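PDB 2BM8: cephalosporin hydroxylase CMCI from Streptomyces clavuligerus, which probably takes part in cephamycin biosynthesis, in the steps that introduce the 7-alpha-methoxy group of the cephem nucleus. Local coordinates for residues B[20-25]-B[121-126]; B[61-66]-B[96-101]; B[67-72]-B[222-227]; B[102-107]-B[129-134]. The protein carries 3 engineered substitutions. All coordinates share one frame; numbering follows the deposited sequence.

In the fold
Contact 2 lies closest to the centre of the chain and touches all three others. Arg62 NH1 binds Asp21 O at 2.9 Å, joining it to contact 1; Leu64 O takes Gln223 NE2 at 2.9 Å, joining it to contact 3; and Arg100 NH1 reaches Glu130 O at 2.8 Å, joining it to contact 4. The centres of contacts 1 and 4 both lie about 11 Å from that of contact 2. Contacts 2 and 4 use successive parts of helix 94-106, whereas contacts 1 and 3, with centres about 23 Å apart, do not touch. The structure is an apo form, so the contacts describe the Rossmann-like framework and not a bound ligand.

Contact 1: B[20-25]-B[121-126]; sequences EDPAYH and RCQIPA
Gln123 lays its side chain against Pro22 and Ala23, and Pro22 also rests on Arg121. The CB of Gln123 is directed toward 20-25. With CG anti to the carbonyl carbon (chi1 -59°), Gln123 CG comes 3.7 Å from Pro22 O. Gln123 CD passes next, 4.1 Å from Ala23 N. There the amide forks: Gln123 OE1 lies 3.9 Å from Ala23 CB, while Gln123 NE2 is 3.7 Å from Pro22 CG. A bend at chi2 turns Gln123 NE2 back on its own loop, where it donates to Arg121 O at 3.1 Å, the oxygen lying near the amide plane and NE2 well above the carbonyl plane. This bond helps to set the rotation of the amide, and Arg121 O is also 3.7 Å from Pro22 CB. With an alanine here, Arg121 O is likely to lose this donor and Pro22 the amide packed against its ring. No hydrogen bond crosses between the segments, so the join is van der Waals contact at the surface. On the 20-25 side the chain is shaped by an Asx turn, Asp21 OD1 accepting from Ala23 N at 3.1 Å; this turn packs against the loop following strand 111-116 of the Rossmann-like sheet.

Contact 2: B[61-66]-B[96-101]; sequences LRMLKD and LAWFRD
Trp98 and Met63 bury the most surface here, followed by Lys65. Trp98 has its CG anti to the backbone N (chi1 -178°), which sends the indole out from helix 94-106 to meet the loop after strand 61-62. Met63 crosses it at about a right angle. The methyl Met63 CE stands 4.1 Å from the centroid of the five-membered ring of Trp98 and only 14° off the ring normal, a CH-pi contact over the face. The sulfur is less well placed: Met63 SD lies 4.7 Å from the same centroid in an oblique position, making a Met-aromatic contact, and also touches Trp98 CB at 4.0 Å. Bends at chi2 and chi3 fold the methionine so that both atoms reach the tryptophan.

Lys65 uses its aliphatic part. Lys65 CE comes 4.0 Å from Phe99 CE1, oblique to that ring, while NZ continues to salt bridges with Glu186 and Glu87. Phe99 is itself packed by Trp98, whose CE3 sits over one ring face. At the strand end of the contact, Leu61 CD1 meets Ala97 CB at 4.1 Å.

The two aromatic residues face different neighbours. Trp98 also packs on Gln70 and Tyr73 of helix 67-80, while Phe99 turns to Ile85 of strand 84-88 and Val112 of strand 111-116. These two strands are adjacent and parallel in the sheet, and helix 94-106 lies between them in the chain, which makes it the connection of a beta-alpha-beta unit; the loop after strand 61-62 packs along its flank.

Contact 3: B[67-72]-B[222-227]; sequences PDTQAV and SQLDRG
Thr69 is the first residue of 67-72 to engage the loop 222-227, and it does so with both branches. Thr69 OG1, anti to the carbonyl carbon (chi1 -65°), donates to Gln223 OE1 at 2.7 Å, lying in the carbonyl plane on a lone pair at a C=O...donor angle of 136°. Water 1 bridges the same two residues, giving a hydrogen to Thr69 OG1 at 3.2 Å and taking one from Gln223 N at 2.9 Å. Gln223 OE1 additionally accepts from Asp66 N, and Thr69 OG1 is hydrogen-bonded to Ser221 OG. Were this threonine a valine, Gln223 OE1, the water and Ser221 OG would probably each be deprived of a partner. The methyl branch, Thr69 CG2, packs 4.0 Å from Leu224 CD1. One helical turn further, Val72 meets Leu224 tip to tip, Val72 CG1 to Leu224 CD1 at 3.4 Å, a tight fit for two methyl groups. Leu224 also starts a type II beta turn ending at Gly227, whose N returns to Leu224 O at 2.9 Å. The chemistry is therefore divided: a hydrogen-bonded cluster holds the Gln223 amide in place at the start of helix 67-80, and an apolar contact between Val72 and Leu224 lies one turn further along the helix.

Contact 4: B[102-107]-B[129-134]; sequences LTKIMG and MENITL
Lys104 reaches from helix 94-106 to the turn before strand 132-136, meeting Glu130 and Asn131 at nearly right angles. Lys104 NZ and Glu130 OE1 form a salt bridge modelled at 2.4 Å; the ion pair is plausible, but that length is doubtful. Lys104 CE is modelled 3.1 Å from Asn131 ND2, again a doubtfully close approach for a methylene, and 3.5 Å from Glu130 OE1. The lysine chain is bent at chi2 and at chi4 (69°), and the second bend swings NZ onto the carboxylate. Glu130 answers with an extended chain, its CG anti to the backbone N (chi1 -166°).

One segment is a turn leading into a strand, the other the C-terminal end of a helix. Met129 to Ile132 form a type II beta turn, closed by Ile132 N to Met129 O at 3.1 Å, with Asn131 at positive phi. The helix ends in a Schellman motif, where Gly107 takes up positive phi (80°) and Gly107 N binds Lys104 O at 3.1 Å. The turn leads into strand 132-136, which lies parallel beside 111-116 as an outermost strand of the sheet within this chain.

The tightly packed part is where this strand meets the helix, Ile132 lying on Arg100 and Leu134 on Leu96, both of helix 94-106. The tips of Lys104 and Glu130 form the solvent side: both residues are exposed, so their attraction is likely to be screened. Asn131 is less open; its OD1 accepts a weak hydrogen bond from Gln111 NE2, consistent with ND2 being the end that faces the lysine.

Contact 1: B[20-25]-B[121-126]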
loop_
_atom_site.group_PDB
_atom_site.type_symbol
_atom_site.label_atom_id
_atom_site.label_comp_id
_atom_site.label_asym_id
_atom_site.label_seq_id
_atom_site.Cartn_x
_atom_site.Cartn_y
_atom_site.Cartn_z
ATOM N N GLU B 20 -26.470 12.161 9.756
ATOM C CA GLU B 20 -27.367 13.217 10.216
ATOM C C GLU B 20 -28.842 12.880 10.088
ATOM O O GLU B 20 -29.674 13.433 10.805
ATOM C CB GLU B 20 -27.120 14.491 9.409
ATOM C CG GLU B 20 -25.962 15.332 9.906
ATOM C CD GLU B 20 -25.219 16.041 8.788
ATOM O OE1 GLU B 20 -24.834 15.363 7.798
ATOM O OE2 GLU B 20 -25.007 17.266 8.905
ATOM N N ASP B 21 -29.170 11.978 9.169
ATOM C CA ASP B 21 -30.547 11.803 8.717
ATOM C C ASP B 21 -30.861 10.323 8.493
ATOM O O ASP B 21 -30.270 9.699 7.618
ATOM C CB ASP B 21 -30.733 12.590 7.406
ATOM C CG ASP B 21 -32.198 12.783 7.017
ATOM O OD1 ASP B 21 -33.099 12.173 7.640
ATOM O OD2 ASP B 21 -32.531 13.543 6.074
ATOM N N PRO B 22 -31.796 9.763 9.258
ATOM C CA PRO B 22 -32.186 8.358 9.071
ATOM C C PRO B 22 -32.910 8.089 7.744
ATOM O O PRO B 22 -32.913 6.962 7.254
ATOM C CB PRO B 22 -33.125 8.102 10.246
ATOM C CG PRO B 22 -33.671 9.460 10.598
ATOM C CD PRO B 22 -32.558 10.409 10.342
ATOM N N ALA B 23 -33.526 9.111 7.169
ATOM C CA ALA B 23 -34.136 8.965 5.851
ATOM C C ALA B 23 -33.049 8.846 4.777
ATOM O O ALA B 23 -31.962 9.407 4.913
ATOM C CB ALA B 23 -35.087 10.130 5.543
ATOM N N TYR B 24 -33.373 8.112 3.718
ATOM C CA TYR B 24 -32.472 7.890 2.608
ATOM C C TYR B 24 -32.608 8.958 1.548
ATOM O O TYR B 24 -33.708 9.259 1.083
ATOM C CB TYR B 24 -32.738 6.536 1.942
ATOM C CG TYR B 24 -31.864 6.328 0.732
ATOM C CD1 TYR B 24 -30.488 6.124 0.869
ATOM C CD2 TYR B 24 -32.396 6.397 -0.551
ATOM C CE1 TYR B 24 -29.671 5.968 -0.251
ATOM C CE2 TYR B 24 -31.595 6.222 -1.670
ATOM C CZ TYR B 24 -30.238 6.008 -1.513
ATOM O OH TYR B 24 -29.469 5.840 -2.625
ATOM N N HIS B 25 -31.479 9.524 1.153
ATOM C CA HIS B 25 -31.456 10.389 -0.014
ATOM C C HIS B 25 -30.333 9.917 -0.925
ATOM O O HIS B 25 -29.237 9.670 -0.450
ATOM C CB HIS B 25 -31.262 11.842 0.411
ATOM C CG HIS B 25 -32.405 12.391 1.207
ATOM N ND1 HIS B 25 -32.310 12.666 2.557
ATOM C CD2 HIS B 25 -33.671 12.703 0.849
ATOM C CE1 HIS B 25 -33.466 13.136 2.990
ATOM N NE2 HIS B 25 -34.311 13.162 1.975
ATOM N N ARG B 121 -36.610 7.039 15.246
ATOM C CA ARG B 121 -35.951 7.197 13.945
ATOM C C ARG B 121 -36.366 6.134 12.915
ATOM O O ARG B 121 -35.915 6.195 11.773
ATOM C CB ARG B 121 -34.421 7.194 14.093
ATOM C CG ARG B 121 -33.859 8.168 15.147
ATOM C CD ARG B 121 -33.428 7.499 16.460
ATOM N NE ARG B 121 -31.975 7.510 16.670
ATOM C CZ ARG B 121 -31.256 6.515 17.215
ATOM N NH1 ARG B 121 -31.821 5.378 17.634
ATOM N NH2 ARG B 121 -29.943 6.663 17.342
ATOM N N CYS B 122 -37.225 5.186 13.297
ATOM C CA CYS B 122 -37.620 4.090 12.399
ATOM C C CYS B 122 -38.365 4.581 11.173
ATOM O O CYS B 122 -39.389 5.225 11.303
ATOM C CB CYS B 122 -38.480 3.031 13.107
ATOM S SG CYS B 122 -38.693 1.509 12.115
ATOM N N GLN B 123 -37.842 4.255 9.990
ATOM C CA GLN B 123 -38.391 4.717 8.713
ATOM C C GLN B 123 -39.252 3.686 8.004
ATOM O O GLN B 123 -39.628 3.896 6.858
ATOM C CB GLN B 123 -37.250 5.098 7.766
ATOM C CG GLN B 123 -36.348 6.187 8.305
ATOM C CD GLN B 123 -37.071 7.507 8.409
ATOM O OE1 GLN B 123 -37.707 7.937 7.451
ATOM N NE2 GLN B 123 -37.001 8.134 9.564
ATOM N N ILE B 124 -39.561 2.572 8.653
ATOM C CA ILE B 124 -40.357 1.548 8.003
ATOM C C ILE B 124 -41.797 2.018 8.063
ATOM O O ILE B 124 -42.303 2.289 9.144
ATOM C CB ILE B 124 -40.214 0.168 8.690
ATOM C CG1 ILE B 124 -38.743 -0.269 8.769
ATOM C CG2 ILE B 124 -41.028 -0.865 7.927
ATOM C CD1 ILE B 124 -38.502 -1.468 9.656
ATOM N N PRO B 125 -42.455 2.150 6.919
ATOM C CA PRO B 125 -43.871 2.524 6.922
ATOM C C PRO B 125 -44.717 1.426 7.558
ATOM O O PRO B 125 -44.349 0.254 7.510
ATOM C CB PRO B 125 -44.207 2.683 5.439
ATOM C CG PRO B 125 -43.127 1.979 4.695
ATOM C CD PRO B 125 -41.924 1.948 5.556
ATOM N N ALA B 126 -45.838 1.800 8.150
ATOM C CA ALA B 126 -46.668 0.839 8.862
ATOM C C ALA B 126 -47.201 -0.267 7.948
ATOM O O ALA B 126 -47.454 -1.384 8.404
ATOM C CB ALA B 126 -47.813 1.553 9.549
#

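Contact 2: B[61-66]-B[96-101]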
loop_
_atom_site.group_PDB
_atom_site.type_symbol
_atom_site.label_atom_id
_atom_site.label_comp_id
_atom_site.label_asym_id
_atom_site.label_seq_id
_atom_site.Cartn_x
_atom_site.Cartn_y
_atom_site.Cartn_z
ATOM N N LEU B 61 -34.803 2.695 2.046
ATOM C CA LEU B 61 -34.341 2.881 3.433
ATOM C C LEU B 61 -32.835 2.740 3.475
ATOM O O LEU B 61 -32.264 1.917 2.773
ATOM C CB LEU B 61 -34.946 1.837 4.373
ATOM C CG LEU B 61 -36.422 1.572 4.135
ATOM C CD1 LEU B 61 -36.865 0.288 4.794
ATOM C CD2 LEU B 61 -37.223 2.780 4.619
ATOM N N ARG B 62 -32.199 3.537 4.324
ATOM C CA ARG B 62 -30.759 3.435 4.524
ATOM C C ARG B 62 -30.417 2.072 5.094
ATOM O O ARG B 62 -31.133 1.573 5.959
ATOM C CB ARG B 62 -30.296 4.517 5.477
ATOM C CG ARG B 62 -30.473 5.904 4.910
ATOM C CD ARG B 62 -29.843 6.965 5.721
ATOM N NE ARG B 62 -28.453 6.643 5.940
ATOM C CZ ARG B 62 -27.751 6.926 7.023
ATOM N NH1 ARG B 62 -28.278 7.603 8.039
ATOM N NH2 ARG B 62 -26.490 6.522 7.073
ATOM N N MET B 63 -29.332 1.484 4.599
ATOM C CA MET B 63 -28.822 0.201 5.063
ATOM C C MET B 63 -27.459 0.437 5.665
ATOM O O MET B 63 -26.512 0.697 4.936
ATOM C CB MET B 63 -28.652 -0.784 3.891
ATOM C CG MET B 63 -29.764 -1.798 3.740
ATOM S SD MET B 63 -29.679 -3.064 4.983
ATOM C CE MET B 63 -28.495 -4.122 4.338
ATOM N N LEU B 64 -27.355 0.321 6.985
ATOM C CA LEU B 64 -26.077 0.472 7.668
ATOM C C LEU B 64 -25.174 -0.754 7.519
ATOM O O LEU B 64 -23.996 -0.680 7.832
ATOM C CB LEU B 64 -26.287 0.759 9.153
ATOM C CG LEU B 64 -26.848 2.109 9.600
ATOM C CD1 LEU B 64 -26.044 2.602 10.784
ATOM C CD2 LEU B 64 -26.854 3.153 8.506
ATOM N N LYS B 65 -25.723 -1.871 7.059
ATOM C CA LYS B 65 -24.935 -3.062 6.808
ATOM C C LYS B 65 -24.433 -3.063 5.373
ATOM O O LYS B 65 -25.225 -2.985 4.450
ATOM C CB LYS B 65 -25.759 -4.317 7.116
ATOM C CG LYS B 65 -26.099 -4.459 8.626
ATOM C CD LYS B 65 -26.807 -5.767 8.931
ATOM C CE LYS B 65 -27.378 -5.841 10.357
ATOM N NZ LYS B 65 -26.837 -4.826 11.298
ATOM N N ASP B 66 -23.118 -3.153 5.171
ATOM C CA ASP B 66 -22.587 -3.012 3.823
ATOM C C ASP B 66 -22.688 -4.311 3.004
ATOM O O ASP B 66 -23.077 -5.342 3.548
ATOM C CB ASP B 66 -21.205 -2.308 3.812
ATOM C CG ASP B 66 -20.100 -3.113 4.423
ATOM O OD1 ASP B 66 -20.062 -4.356 4.270
ATOM O OD2 ASP B 66 -19.177 -2.538 5.049
ATOM N N LEU B 96 -33.846 -4.414 9.492
ATOM C CA LEU B 96 -35.031 -5.230 9.831
ATOM C C LEU B 96 -35.853 -5.639 8.594
ATOM O O LEU B 96 -36.166 -6.810 8.412
ATOM C CB LEU B 96 -35.958 -4.449 10.753
ATOM C CG LEU B 96 -35.765 -4.495 12.263
ATOM C CD1 LEU B 96 -34.341 -4.789 12.673
ATOM C CD2 LEU B 96 -36.253 -3.187 12.850
ATOM N N ALA B 97 -36.224 -4.658 7.770
ATOM C CA ALA B 97 -36.976 -4.918 6.557
ATOM C C ALA B 97 -36.195 -5.807 5.605
ATOM O O ALA B 97 -36.782 -6.640 4.918
ATOM C CB ALA B 97 -37.336 -3.625 5.866
ATOM N N TRP B 98 -34.875 -5.631 5.571
ATOM C CA TRP B 98 -34.004 -6.426 4.718
ATOM C C TRP B 98 -34.041 -7.886 5.161
ATOM O O TRP B 98 -34.274 -8.767 4.345
ATOM C CB TRP B 98 -32.569 -5.881 4.736
ATOM C CG TRP B 98 -31.636 -6.640 3.844
ATOM C CD1 TRP B 98 -31.576 -6.577 2.497
ATOM C CD2 TRP B 98 -30.661 -7.593 4.241
ATOM N NE1 TRP B 98 -30.607 -7.422 2.017
ATOM C CE2 TRP B 98 -30.034 -8.066 3.076
ATOM C CE3 TRP B 98 -30.241 -8.093 5.472
ATOM C CZ2 TRP B 98 -29.027 -9.012 3.101
ATOM C CZ3 TRP B 98 -29.232 -9.025 5.500
ATOM C CH2 TRP B 98 -28.644 -9.483 4.321
ATOM N N PHE B 99 -33.845 -8.131 6.448
ATOM C CA PHE B 99 -33.892 -9.491 6.987
ATOM C C PHE B 99 -35.238 -10.155 6.711
ATOM O O PHE B 99 -35.288 -11.332 6.360
ATOM C CB PHE B 99 -33.651 -9.503 8.500
ATOM C CG PHE B 99 -32.209 -9.502 8.891
ATOM C CD1 PHE B 99 -31.715 -8.541 9.762
ATOM C CD2 PHE B 99 -31.343 -10.473 8.417
ATOM C CE1 PHE B 99 -30.387 -8.540 10.136
ATOM C CE2 PHE B 99 -30.010 -10.479 8.795
ATOM C CZ PHE B 99 -29.536 -9.504 9.653
ATOM N N ARG B 100 -36.313 -9.392 6.900
ATOM C CA ARG B 100 -37.669 -9.850 6.623
ATOM C C ARG B 100 -37.843 -10.188 5.150
ATOM O O ARG B 100 -38.278 -11.270 4.806
ATOM C CB ARG B 100 -38.690 -8.781 7.024
ATOM C CG ARG B 100 -40.124 -9.281 7.027
ATOM C CD ARG B 100 -40.884 -9.101 5.692
ATOM N NE ARG B 100 -40.666 -7.782 5.091
ATOM C CZ ARG B 100 -41.210 -6.651 5.538
ATOM N NH1 ARG B 100 -42.013 -6.651 6.590
ATOM N NH2 ARG B 100 -40.946 -5.508 4.940
ATOM N N ASP B 101 -37.508 -9.248 4.281
ATOM C CA ASP B 101 -37.606 -9.473 2.839
ATOM C C ASP B 101 -36.845 -10.724 2.435
ATOM O O ASP B 101 -37.373 -11.564 1.731
ATOM C CB ASP B 101 -37.037 -8.293 2.070
ATOM C CG ASP B 101 -37.939 -7.096 2.089
ATOM O OD1 ASP B 101 -39.062 -7.155 2.609
ATOM O OD2 ASP B 101 -37.586 -6.028 1.598
#

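Contact 3: B[67-72]-B[222-227]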
loop_
_atom_site.group_PDB
_atom_site.type_symbol
_atom_site.label_atom_id
_atom_site.label_comp_id
_atom_site.label_asym_id
_atom_site.label_seq_id
_atom_site.Cartn_x
_atom_site.Cartn_y
_atom_site.Cartn_z
ATOM N N PRO B 67 -22.464 -4.233 1.690
ATOM C CA PRO B 67 -22.611 -5.396 0.815
ATOM C C PRO B 67 -21.871 -6.667 1.237
ATOM O O PRO B 67 -22.390 -7.738 1.029
ATOM C CB PRO B 67 -22.068 -4.888 -0.526
ATOM C CG PRO B 67 -22.405 -3.458 -0.518
ATOM C CD PRO B 67 -22.141 -3.023 0.908
ATOM N N ASP B 68 -20.686 -6.559 1.802
ATOM C CA ASP B 68 -19.952 -7.740 2.216
ATOM C C ASP B 68 -20.637 -8.379 3.416
ATOM O O ASP B 68 -20.659 -9.601 3.543
ATOM C CB ASP B 68 -18.493 -7.362 2.505
ATOM C CG ASP B 68 -17.805 -6.769 1.262
ATOM O OD1 ASP B 68 -17.923 -7.404 0.175
ATOM O OD2 ASP B 68 -17.175 -5.669 1.242
ATOM N N THR B 69 -21.200 -7.551 4.290
ATOM C CA THR B 69 -21.956 -8.046 5.436
ATOM C C THR B 69 -23.293 -8.701 5.041
ATOM O O THR B 69 -23.637 -9.770 5.551
ATOM C CB THR B 69 -22.190 -6.904 6.402
ATOM O OG1 THR B 69 -20.927 -6.478 6.914
ATOM C CG2 THR B 69 -22.952 -7.365 7.632
ATOM N N GLN B 70 -24.023 -8.041 4.140
ATOM C CA GLN B 70 -25.228 -8.594 3.544
ATOM C C GLN B 70 -24.949 -9.970 2.948
ATOM O O GLN B 70 -25.737 -10.892 3.143
ATOM C CB GLN B 70 -25.764 -7.662 2.455
ATOM C CG GLN B 70 -26.378 -6.361 2.963
ATOM C CD GLN B 70 -26.709 -5.399 1.819
ATOM O OE1 GLN B 70 -27.333 -5.801 0.820
ATOM N NE2 GLN B 70 -26.283 -4.138 1.953
ATOM N N ALA B 71 -23.830 -10.109 2.244
ATOM C CA ALA B 71 -23.435 -11.400 1.648
ATOM C C ALA B 71 -23.240 -12.520 2.682
ATOM O O ALA B 71 -23.677 -13.645 2.478
ATOM C CB ALA B 71 -22.155 -11.247 0.829
ATOM N N VAL B 72 -22.567 -12.202 3.780
ATOM C CA VAL B 72 -22.377 -13.146 4.866
ATOM C C VAL B 72 -23.732 -13.553 5.476
ATOM O O VAL B 72 -24.022 -14.741 5.575
ATOM C CB VAL B 72 -21.439 -12.565 5.946
ATOM C CG1 VAL B 72 -21.506 -13.391 7.222
ATOM C CG2 VAL B 72 -20.019 -12.476 5.418
ATOM N N SER B 222 -15.549 -6.833 7.251
ATOM C CA SER B 222 -14.994 -5.911 8.235
ATOM C C SER B 222 -15.986 -5.561 9.364
ATOM O O SER B 222 -15.567 -5.322 10.488
ATOM C CB SER B 222 -14.446 -4.649 7.559
ATOM O OG SER B 222 -15.471 -3.738 7.204
ATOM N N GLN B 223 -17.295 -5.587 9.102
ATOM C CA GLN B 223 -18.267 -5.301 10.164
ATOM C C GLN B 223 -18.472 -6.482 11.121
ATOM O O GLN B 223 -18.716 -6.281 12.304
ATOM C CB GLN B 223 -19.623 -4.851 9.592
ATOM C CG GLN B 223 -19.651 -3.393 9.069
ATOM C CD GLN B 223 -20.930 -3.085 8.299
ATOM O OE1 GLN B 223 -21.401 -3.927 7.509
ATOM N NE2 GLN B 223 -21.499 -1.876 8.512
ATOM N N LEU B 224 -18.384 -7.706 10.621
ATOM C CA LEU B 224 -18.578 -8.879 11.455
ATOM C C LEU B 224 -17.273 -9.475 11.981
ATOM O O LEU B 224 -17.303 -10.426 12.736
ATOM C CB LEU B 224 -19.305 -9.943 10.657
ATOM C CG LEU B 224 -20.677 -9.558 10.151
ATOM C CD1 LEU B 224 -21.175 -10.633 9.212
ATOM C CD2 LEU B 224 -21.614 -9.351 11.327
ATOM N N ASP B 225 -16.149 -8.911 11.550
ATOM C CA ASP B 225 -14.797 -9.318 11.925
ATOM C C ASP B 225 -14.729 -9.851 13.335
ATOM O O ASP B 225 -15.011 -9.121 14.287
ATOM C CB ASP B 225 -13.872 -8.087 11.829
ATOM C CG ASP B 225 -12.396 -8.438 11.867
ATOM O OD1 ASP B 225 -12.011 -9.598 12.066
ATOM O OD2 ASP B 225 -11.523 -7.581 11.703
ATOM N N ARG B 226 -14.358 -11.126 13.456
ATOM C CA ARG B 226 -14.081 -11.774 14.741
ATOM C C ARG B 226 -15.213 -11.653 15.781
ATOM O O ARG B 226 -14.942 -11.706 16.981
ATOM C CB ARG B 226 -12.774 -11.220 15.326
ATOM C CG ARG B 226 -11.507 -11.584 14.557
ATOM C CD ARG B 226 -10.271 -10.791 15.005
ATOM N NE ARG B 226 -10.289 -9.428 14.463
ATOM C CZ ARG B 226 -9.508 -8.429 14.865
ATOM N NH1 ARG B 226 -8.624 -8.591 15.836
ATOM N NH2 ARG B 226 -9.624 -7.240 14.295
ATOM N N GLY B 227 -16.463 -11.528 15.321
ATOM C CA GLY B 227 -17.607 -11.264 16.193
ATOM C C GLY B 227 -18.799 -12.194 16.020
ATOM O O GLY B 227 -19.848 -11.973 16.628
HETATM O O HOH W 1 -18.116 -5.029 6.348
#

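Contact 4: B[102-107]-B[129-134]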
loop_
_atom_site.group_PDB
_atom_site.type_symbol
_atom_site.label_atom_id
_atom_site.label_comp_id
_atom_site.label_asym_id
_atom_site.label_seq_id
_atom_site.Cartn_x
_atom_site.Cartn_y
_atom_site.Cartn_z
ATOM N N LEU B 102 -35.616 -10.843 2.920
ATOM C CA LEU B 102 -34.703 -11.886 2.481
ATOM C C LEU B 102 -35.158 -13.260 2.936
ATOM O O LEU B 102 -35.006 -14.240 2.220
ATOM C CB LEU B 102 -33.305 -11.597 3.027
ATOM C CG LEU B 102 -32.125 -12.231 2.311
ATOM C CD1 LEU B 102 -32.296 -12.222 0.803
ATOM C CD2 LEU B 102 -30.874 -11.490 2.696
ATOM N N THR B 103 -35.714 -13.325 4.136
ATOM C CA THR B 103 -36.290 -14.553 4.637
ATOM C C THR B 103 -37.571 -14.938 3.865
ATOM O O THR B 103 -37.824 -16.114 3.671
ATOM C CB THR B 103 -36.563 -14.458 6.170
ATOM O OG1 THR B 103 -37.241 -13.242 6.498
ATOM C CG2 THR B 103 -35.268 -14.375 6.952
ATOM N N LYS B 104 -38.365 -13.961 3.419
ATOM C CA LYS B 104 -39.570 -14.245 2.626
ATOM C C LYS B 104 -39.229 -14.832 1.268
ATOM O O LYS B 104 -39.844 -15.804 0.835
ATOM C CB LYS B 104 -40.423 -12.992 2.415
ATOM C CG LYS B 104 -41.105 -12.456 3.665
ATOM C CD LYS B 104 -42.405 -13.191 3.990
ATOM C CE LYS B 104 -43.087 -12.588 5.228
ATOM N NZ LYS B 104 -43.617 -11.206 4.952
ATOM N N ILE B 105 -38.238 -14.249 0.606
ATOM C CA ILE B 105 -37.825 -14.700 -0.717
ATOM C C ILE B 105 -37.290 -16.122 -0.627
ATOM O O ILE B 105 -37.466 -16.897 -1.548
ATOM C CB ILE B 105 -36.742 -13.772 -1.283
ATOM C CG1 ILE B 105 -37.236 -12.330 -1.318
ATOM C CG2 ILE B 105 -36.348 -14.154 -2.714
ATOM C CD1 ILE B 105 -36.170 -11.393 -0.891
ATOM N N MET B 106 -36.638 -16.435 0.493
ATOM C CA MET B 106 -36.088 -17.766 0.773
ATOM C C MET B 106 -37.125 -18.823 1.171
ATOM O O MET B 106 -36.820 -20.011 1.139
ATOM C CB MET B 106 -35.042 -17.681 1.889
ATOM C CG MET B 106 -33.761 -17.019 1.447
ATOM S SD MET B 106 -32.556 -16.851 2.748
ATOM C CE MET B 106 -31.174 -16.249 1.831
ATOM N N GLY B 107 -38.324 -18.405 1.566
ATOM C CA GLY B 107 -39.355 -19.335 2.007
ATOM C C GLY B 107 -39.185 -19.803 3.443
ATOM O O GLY B 107 -39.682 -20.864 3.819
ATOM N N MET B 129 -44.724 -3.932 7.425
ATOM C CA MET B 129 -44.326 -4.341 8.766
ATOM C C MET B 129 -44.699 -5.785 9.127
ATOM O O MET B 129 -44.552 -6.200 10.274
ATOM C CB MET B 129 -44.955 -3.374 9.766
ATOM C CG MET B 129 -44.124 -3.137 11.007
ATOM S SD MET B 129 -42.677 -2.054 10.774
ATOM C CE MET B 129 -42.518 -1.559 12.413
ATOM N N GLU B 130 -45.173 -6.549 8.149
ATOM C CA GLU B 130 -45.479 -7.956 8.350
ATOM C C GLU B 130 -44.239 -8.719 8.849
ATOM O O GLU B 130 -43.182 -8.632 8.256
ATOM C CB GLU B 130 -45.984 -8.570 7.039
ATOM C CG GLU B 130 -46.646 -9.937 7.190
ATOM C CD GLU B 130 -46.931 -10.605 5.843
ATOM O OE1 GLU B 130 -45.997 -10.693 5.008
ATOM O OE2 GLU B 130 -48.086 -11.047 5.622
ATOM N N ASN B 131 -44.397 -9.448 9.947
ATOM C CA ASN B 131 -43.337 -10.240 10.561
ATOM C C ASN B 131 -42.133 -9.438 11.083
ATOM O O ASN B 131 -41.028 -9.965 11.215
ATOM C CB ASN B 131 -42.930 -11.373 9.610
ATOM C CG ASN B 131 -44.112 -12.295 9.273
ATOM O OD1 ASN B 131 -45.073 -12.404 10.043
ATOM N ND2 ASN B 131 -44.051 -12.939 8.119
ATOM N N ILE B 132 -42.363 -8.162 11.384
ATOM C CA ILE B 132 -41.382 -7.297 12.038
ATOM C C ILE B 132 -42.045 -6.727 13.269
ATOM O O ILE B 132 -43.076 -6.073 13.154
ATOM C CB ILE B 132 -40.970 -6.122 11.145
ATOM C CG1 ILE B 132 -40.302 -6.623 9.871
ATOM C CG2 ILE B 132 -40.052 -5.163 11.927
ATOM C CD1 ILE B 132 -40.045 -5.536 8.834
ATOM N N THR B 133 -41.450 -6.952 14.435
ATOM C CA THR B 133 -42.012 -6.474 15.694
ATOM C C THR B 133 -41.005 -5.545 16.369
ATOM O O THR B 133 -39.841 -5.892 16.497
ATOM C CB THR B 133 -42.351 -7.687 16.610
ATOM O OG1 THR B 133 -43.277 -8.568 15.955
ATOM C CG2 THR B 133 -43.104 -7.259 17.828
ATOM N N LEU B 134 -41.454 -4.373 16.803
ATOM C CA LEU B 134 -40.595 -3.388 17.445
ATOM C C LEU B 134 -40.865 -3.299 18.944
ATOM O O LEU B 134 -41.936 -2.880 19.348
ATOM C CB LEU B 134 -40.839 -2.020 16.829
ATOM C CG LEU B 134 -39.920 -1.514 15.715
ATOM C CD1 LEU B 134 -39.482 -2.606 14.781
ATOM C CD2 LEU B 134 -40.647 -0.391 14.962
#